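Local coordinates for NanS-p (Escherichia phage vB_EcoP_24B, PDB 6YP6), which is a phage carbohydrate esterase of the NanS-p type that probably removes acetyl groups from sialic acids and probably binds sugars, at residues L83-S97 / A191-Y205. Residues are numbered along the deposited sequence; the frame is centred on the assembly and turned at random.
Sequences LAANQYVMAFYWPVS and ADKLHVTDITRGATY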
loop_
_atom_site.group_PDB
_atom_site.type_symbol
_atom_site.label_atom_id
_atom_site.label_comp_id
_atom_site.label_asym_id
_atom_site.label_seq_id
_atom_site.Cartn_x
_atom_site.Cartn_y
_atom_site.Cartn_z
ATOM N N LEU A 83 -7.194 18.934 5.493
ATOM C CA LEU A 83 -5.747 18.883 5.357
ATOM C C LEU A 83 -5.081 19.227 6.688
ATOM O O LEU A 83 -5.342 20.291 7.265
ATOM C CB LEU A 83 -5.286 19.860 4.285
ATOM C CG LEU A 83 -3.784 20.116 4.168
ATOM C CD1 LEU A 83 -3.014 18.856 3.820
ATOM C CD2 LEU A 83 -3.545 21.184 3.117
ATOM N N ALA A 84 -4.212 18.332 7.161
ATOM C CA ALA A 84 -3.414 18.535 8.361
ATOM C C ALA A 84 -1.967 18.203 8.019
ATOM O O ALA A 84 -1.670 17.086 7.575
ATOM C CB ALA A 84 -3.908 17.646 9.503
ATOM N N ALA A 85 -1.065 19.153 8.249
ATOM C CA ALA A 85 0.324 18.956 7.870
ATOM C C ALA A 85 0.888 17.722 8.562
ATOM O O ALA A 85 0.737 17.545 9.773
ATOM C CB ALA A 85 1.146 20.172 8.283
ATOM N N ASN A 86 1.567 16.880 7.785
ATOM C CA ASN A 86 2.365 15.737 8.241
ATOM C C ASN A 86 1.538 14.529 8.650
ATOM O O ASN A 86 2.112 13.510 9.052
ATOM C CB ASN A 86 3.362 16.162 9.322
ATOM C CG ASN A 86 4.170 17.373 8.875
ATOM O OD1 ASN A 86 4.639 17.425 7.731
ATOM N ND2 ASN A 86 4.290 18.366 9.739
ATOM N N GLN A 87 0.224 14.577 8.504
ATOM C CA GLN A 87 -0.641 13.483 8.930
ATOM C C GLN A 87 -0.628 12.320 7.943
ATOM O O GLN A 87 -0.545 12.506 6.729
ATOM C CB GLN A 87 -2.051 14.045 9.115
ATOM C CG GLN A 87 -3.051 13.103 9.726
ATOM C CD GLN A 87 -4.283 13.862 10.152
ATOM O OE1 GLN A 87 -5.304 13.881 9.435
ATOM N NE2 GLN A 87 -4.193 14.539 11.263
ATOM N N TYR A 88 -0.659 11.105 8.490
ATOM C CA TYR A 88 -0.636 9.893 7.693
ATOM C C TYR A 88 -2.021 9.467 7.229
ATOM O O TYR A 88 -3.021 9.683 7.914
ATOM C CB TYR A 88 -0.031 8.723 8.489
ATOM C CG TYR A 88 1.423 8.946 8.829
ATOM C CD1 TYR A 88 2.420 8.881 7.860
ATOM C CD2 TYR A 88 1.797 9.263 10.130
ATOM C CE1 TYR A 88 3.741 9.119 8.187
ATOM C CE2 TYR A 88 3.109 9.503 10.468
ATOM C CZ TYR A 88 4.077 9.441 9.496
ATOM O OH TYR A 88 5.367 9.703 9.871
ATOM N N VAL A 89 -2.035 8.789 6.073
ATOM C CA VAL A 89 -3.173 8.001 5.618
ATOM C C VAL A 89 -2.908 6.525 5.916
ATOM O O VAL A 89 -3.559 5.936 6.783
ATOM C CB VAL A 89 -3.487 8.225 4.124
ATOM C CG1 VAL A 89 -4.721 7.428 3.724
ATOM C CG2 VAL A 89 -3.677 9.706 3.823
ATOM N N MET A 90 -1.958 5.907 5.217
ATOM C CA MET A 90 -1.734 4.470 5.369
ATOM C C MET A 90 -0.407 4.099 4.735
ATOM O O MET A 90 0.173 4.860 3.961
ATOM C CB MET A 90 -2.887 3.682 4.743
ATOM C CG MET A 90 -3.018 3.846 3.248
ATOM S SD MET A 90 -4.557 3.122 2.696
ATOM C CE MET A 90 -4.651 3.792 1.050
ATOM N N ALA A 91 0.037 2.894 5.058
ATOM C CA ALA A 91 1.241 2.297 4.516
ATOM C C ALA A 91 0.957 0.873 4.057
ATOM O O ALA A 91 0.077 0.184 4.583
ATOM C CB ALA A 91 2.361 2.251 5.568
ATOM N N PHE A 92 1.761 0.439 3.090
ATOM C CA PHE A 92 1.774 -0.908 2.529
ATOM C C PHE A 92 3.162 -1.494 2.761
ATOM O O PHE A 92 4.150 -0.973 2.235
ATOM C CB PHE A 92 1.527 -0.867 1.007
ATOM C CG PHE A 92 0.201 -0.282 0.633
ATOM C CD1 PHE A 92 0.036 1.093 0.554
ATOM C CD2 PHE A 92 -0.895 -1.092 0.374
ATOM C CE1 PHE A 92 -1.206 1.643 0.232
ATOM C CE2 PHE A 92 -2.138 -0.536 0.065
ATOM C CZ PHE A 92 -2.279 0.827 -0.015
ATOM N N TYR A 93 3.236 -2.575 3.537
ATOM C CA TYR A 93 4.483 -3.272 3.802
ATOM C C TYR A 93 4.349 -4.715 3.343
ATOM O O TYR A 93 3.390 -5.407 3.708
ATOM C CB TYR A 93 4.826 -3.292 5.292
ATOM C CG TYR A 93 4.859 -1.973 5.950
ATOM C CD1 TYR A 93 5.797 -1.034 5.602
ATOM C CD2 TYR A 93 3.940 -1.666 6.958
ATOM C CE1 TYR A 93 5.813 0.213 6.234
ATOM C CE2 TYR A 93 3.954 -0.450 7.592
ATOM C CZ TYR A 93 4.886 0.483 7.218
ATOM O OH TYR A 93 4.901 1.701 7.876
ATOM N N TRP A 94 5.332 -5.193 2.593
ATOM C CA TRP A 94 5.357 -6.585 2.139
ATOM C C TRP A 94 6.765 -7.133 2.354
ATOM O O TRP A 94 7.567 -7.220 1.408
ATOM C CB TRP A 94 4.915 -6.708 0.685
ATOM C CG TRP A 94 4.763 -8.104 0.168
ATOM C CD1 TRP A 94 4.947 -9.294 0.832
ATOM C CD2 TRP A 94 4.416 -8.442 -1.170
ATOM N NE1 TRP A 94 4.737 -10.340 -0.023
ATOM C CE2 TRP A 94 4.407 -9.846 -1.259
ATOM C CE3 TRP A 94 4.114 -7.686 -2.309
ATOM C CZ2 TRP A 94 4.109 -10.508 -2.442
ATOM C CZ3 TRP A 94 3.815 -8.342 -3.473
ATOM C CH2 TRP A 94 3.812 -9.740 -3.537
ATOM N N PRO A 95 7.098 -7.496 3.590
ATOM C CA PRO A 95 8.374 -8.165 3.850
ATOM C C PRO A 95 8.317 -9.560 3.251
ATOM O O PRO A 95 7.267 -10.201 3.260
ATOM C CB PRO A 95 8.455 -8.212 5.384
ATOM C CG PRO A 95 7.090 -7.879 5.895
ATOM C CD PRO A 95 6.241 -7.405 4.792
ATOM N N VAL A 96 9.449 -10.037 2.732
ATOM C CA VAL A 96 9.519 -11.368 2.147
ATOM C C VAL A 96 10.615 -12.172 2.837
ATOM O O VAL A 96 11.645 -11.636 3.258
ATOM C CB VAL A 96 9.682 -11.334 0.613
ATOM C CG1 VAL A 96 8.440 -10.712 -0.012
ATOM C CG2 VAL A 96 10.925 -10.585 0.179
ATOM N N SER A 97 10.378 -13.484 2.953
ATOM C CA SER A 97 11.283 -14.356 3.693
ATOM C C SER A 97 12.499 -14.774 2.876
ATOM O O SER A 97 13.462 -15.277 3.454
ATOM C CB SER A 97 10.541 -15.607 4.159
ATOM O OG SER A 97 10.000 -16.289 3.051
ATOM N N ALA A 191 6.729 -11.807 7.870
ATOM C CA ALA A 191 7.194 -12.103 6.525
ATOM C C ALA A 191 6.097 -12.731 5.676
ATOM O O ALA A 191 5.249 -13.484 6.168
ATOM C CB ALA A 191 8.377 -13.084 6.584
ATOM N N ASP A 192 6.149 -12.440 4.374
ATOM C CA ASP A 192 5.306 -13.082 3.367
ATOM C C ASP A 192 3.833 -12.743 3.540
ATOM O O ASP A 192 2.953 -13.488 3.100
ATOM C CB ASP A 192 5.559 -14.588 3.291
ATOM C CG ASP A 192 6.982 -14.903 2.887
ATOM O OD1 ASP A 192 7.662 -14.025 2.296
ATOM O OD2 ASP A 192 7.411 -16.048 3.161
ATOM N N LYS A 193 3.556 -11.589 4.126
ATOM C CA LYS A 193 2.219 -11.022 4.164
ATOM C C LYS A 193 2.277 -9.589 3.664
ATOM O O LYS A 193 3.258 -8.881 3.884
ATOM C CB LYS A 193 1.634 -11.035 5.585
ATOM C CG LYS A 193 1.619 -12.404 6.227
ATOM C CD LYS A 193 0.828 -12.408 7.516
ATOM C CE LYS A 193 -0.633 -12.600 7.224
ATOM N NZ LYS A 193 -1.487 -12.538 8.439
ATOM N N LEU A 194 1.214 -9.177 2.974
ATOM C CA LEU A 194 0.977 -7.771 2.704
ATOM C C LEU A 194 0.228 -7.190 3.893
ATOM O O LEU A 194 -0.812 -7.711 4.297
ATOM C CB LEU A 194 0.155 -7.600 1.431
ATOM C CG LEU A 194 -0.207 -6.156 1.085
ATOM C CD1 LEU A 194 1.033 -5.324 0.775
ATOM C CD2 LEU A 194 -1.175 -6.124 -0.090
ATOM N N HIS A 195 0.788 -6.126 4.465
ATOM C CA HIS A 195 0.229 -5.425 5.612
ATOM C C HIS A 195 -0.150 -4.020 5.179
ATOM O O HIS A 195 0.674 -3.292 4.624
ATOM C CB HIS A 195 1.251 -5.284 6.715
ATOM C CG HIS A 195 1.857 -6.555 7.144
ATOM N ND1 HIS A 195 1.496 -7.206 8.300
ATOM C CD2 HIS A 195 2.824 -7.295 6.564
ATOM C CE1 HIS A 195 2.220 -8.305 8.413
ATOM N NE2 HIS A 195 3.033 -8.381 7.369
ATOM N N VAL A 196 -1.398 -3.657 5.422
ATOM C CA VAL A 196 -1.895 -2.318 5.142
ATOM C C VAL A 196 -2.315 -1.733 6.484
ATOM O O VAL A 196 -3.063 -2.367 7.229
ATOM C CB VAL A 196 -3.079 -2.359 4.163
ATOM C CG1 VAL A 196 -3.446 -0.957 3.733
ATOM C CG2 VAL A 196 -2.741 -3.222 2.959
ATOM N N THR A 197 -1.809 -0.549 6.818
ATOM C CA THR A 197 -2.004 -0.032 8.170
ATOM C C THR A 197 -1.992 1.483 8.176
ATOM O O THR A 197 -1.346 2.094 7.335
ATOM C CB THR A 197 -0.892 -0.575 9.098
ATOM O OG1 THR A 197 -1.051 -0.047 10.416
ATOM C CG2 THR A 197 0.503 -0.209 8.601
ATOM N N ASP A 198 -2.660 2.085 9.157
ATOM C CA ASP A 198 -2.517 3.529 9.357
ATOM C C ASP A 198 -1.359 3.899 10.288
ATOM O O ASP A 198 -1.236 5.072 10.638
ATOM C CB ASP A 198 -3.827 4.211 9.774
ATOM C CG ASP A 198 -4.226 3.940 11.209
ATOM O OD1 ASP A 198 -3.877 2.868 11.731
ATOM O OD2 ASP A 198 -4.899 4.826 11.811
ATOM N N ILE A 199 -0.491 2.935 10.628
ATOM C CA ILE A 199 0.861 3.180 11.127
ATOM C C ILE A 199 0.909 3.508 12.615
ATOM O O ILE A 199 1.634 2.865 13.386
ATOM C CB ILE A 199 1.582 4.284 10.314
ATOM C CG1 ILE A 199 1.589 3.980 8.808
ATOM C CG2 ILE A 199 3.007 4.472 10.832
ATOM C CD1 ILE A 199 2.017 5.171 7.953
ATOM N N THR A 200 0.186 4.542 13.021
ATOM C CA THR A 200 0.345 5.174 14.314
ATOM C C THR A 200 -0.943 5.090 15.116
ATOM O O THR A 200 -2.041 5.016 14.558
ATOM C CB THR A 200 0.763 6.638 14.101
ATOM O OG1 THR A 200 0.910 7.282 15.362
ATOM C CG2 THR A 200 -0.258 7.436 13.281
ATOM N N ARG A 201 -0.801 5.108 16.448
ATOM C CA ARG A 201 -1.980 5.226 17.304
ATOM C C ARG A 201 -2.569 6.632 17.280
ATOM O O ARG A 201 -3.746 6.813 17.619
ATOM C CB ARG A 201 -1.628 4.856 18.743
ATOM C CG ARG A 201 -1.326 3.391 18.938
ATOM C CD ARG A 201 -0.794 3.138 20.339
ATOM N NE ARG A 201 -0.897 1.734 20.704
ATOM C CZ ARG A 201 -1.924 1.203 21.363
ATOM N NH1 ARG A 201 -2.945 1.961 21.743
ATOM N NH2 ARG A 201 -1.923 -0.090 21.649
ATOM N N GLY A 202 -1.773 7.627 16.909
ATOM C CA GLY A 202 -2.256 8.987 16.810
ATOM C C GLY A 202 -3.252 9.135 15.675
ATOM O O GLY A 202 -3.428 8.256 14.830
ATOM N N ALA A 203 -3.953 10.263 15.666
ATOM C CA ALA A 203 -4.963 10.471 14.641
ATOM C C ALA A 203 -4.350 10.416 13.244
ATOM O O ALA A 203 -3.312 11.032 12.973
ATOM C CB ALA A 203 -5.642 11.822 14.833
ATOM N N THR A 204 -5.056 9.724 12.356
ATOM C CA THR A 204 -4.752 9.618 10.934
ATOM C C THR A 204 -6.016 9.977 10.155
ATOM O O THR A 204 -7.116 10.056 10.708
ATOM C CB THR A 204 -4.288 8.195 10.583
ATOM O OG1 THR A 204 -5.358 7.289 10.880
ATOM C CG2 THR A 204 -3.030 7.835 11.362
ATOM N N TYR A 205 -5.881 10.186 8.847
ATOM C CA TYR A 205 -7.058 10.490 8.045
ATOM C C TYR A 205 -7.954 9.258 7.934
ATOM O O TYR A 205 -7.467 8.179 7.575
ATOM C CB TYR A 205 -6.689 10.872 6.616
ATOM C CG TYR A 205 -5.948 12.169 6.430
ATOM C CD1 TYR A 205 -6.623 13.369 6.324
ATOM C CD2 TYR A 205 -4.557 12.188 6.300
ATOM C CE1 TYR A 205 -5.948 14.547 6.117
ATOM C CE2 TYR A 205 -3.875 13.370 6.092
ATOM C CZ TYR A 205 -4.584 14.551 6.005
ATOM O OH TYR A 205 -3.954 15.761 5.799
HETATM O O HOH W 1 -6.072 5.990 7.779
#
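A91 pairs with T197, and Y93 with H195, through two reciprocal rings of N-H...O=C bonds, the regular core of an antiparallel strand pair in the middle of a seven-stranded sheet. On the opposite edge of strand 88-95, strand 113-121 takes up the backbone of F92 and W94. Between the two rings F92 and V196 form a non-hydrogen-bonded pair. T197 OG1 has two partners, the N-H of I199 in an ST turn and W54 O as acceptor.

Past D198 the chain loops out through 199-203 and returns at T204 and Y205, where a water lies within hydrogen-bonding distance of V89 O and Y205 O. Y205 N bonds to Y88 O (3.1 Å). Y205 OH accepts from A84 N in an almost straight bond (2.9 Å, 176°) and is also hydrogen-bonded to T121 OG1, while Q87 OE1 sits 3.2 Å above the centre of the Y205 ring. At the other end D192 N donates to P95 O (2.7 Å). D192 OD1 accepts from S97 N (2.8 Å), met from above the carboxylate plane, and D192 OD2 from S97 OG (2.6 Å) on its syn side. Beyond both ends of the regular pairing, backbone and side-chain hydrogen bonds together carry the contact on into the loops.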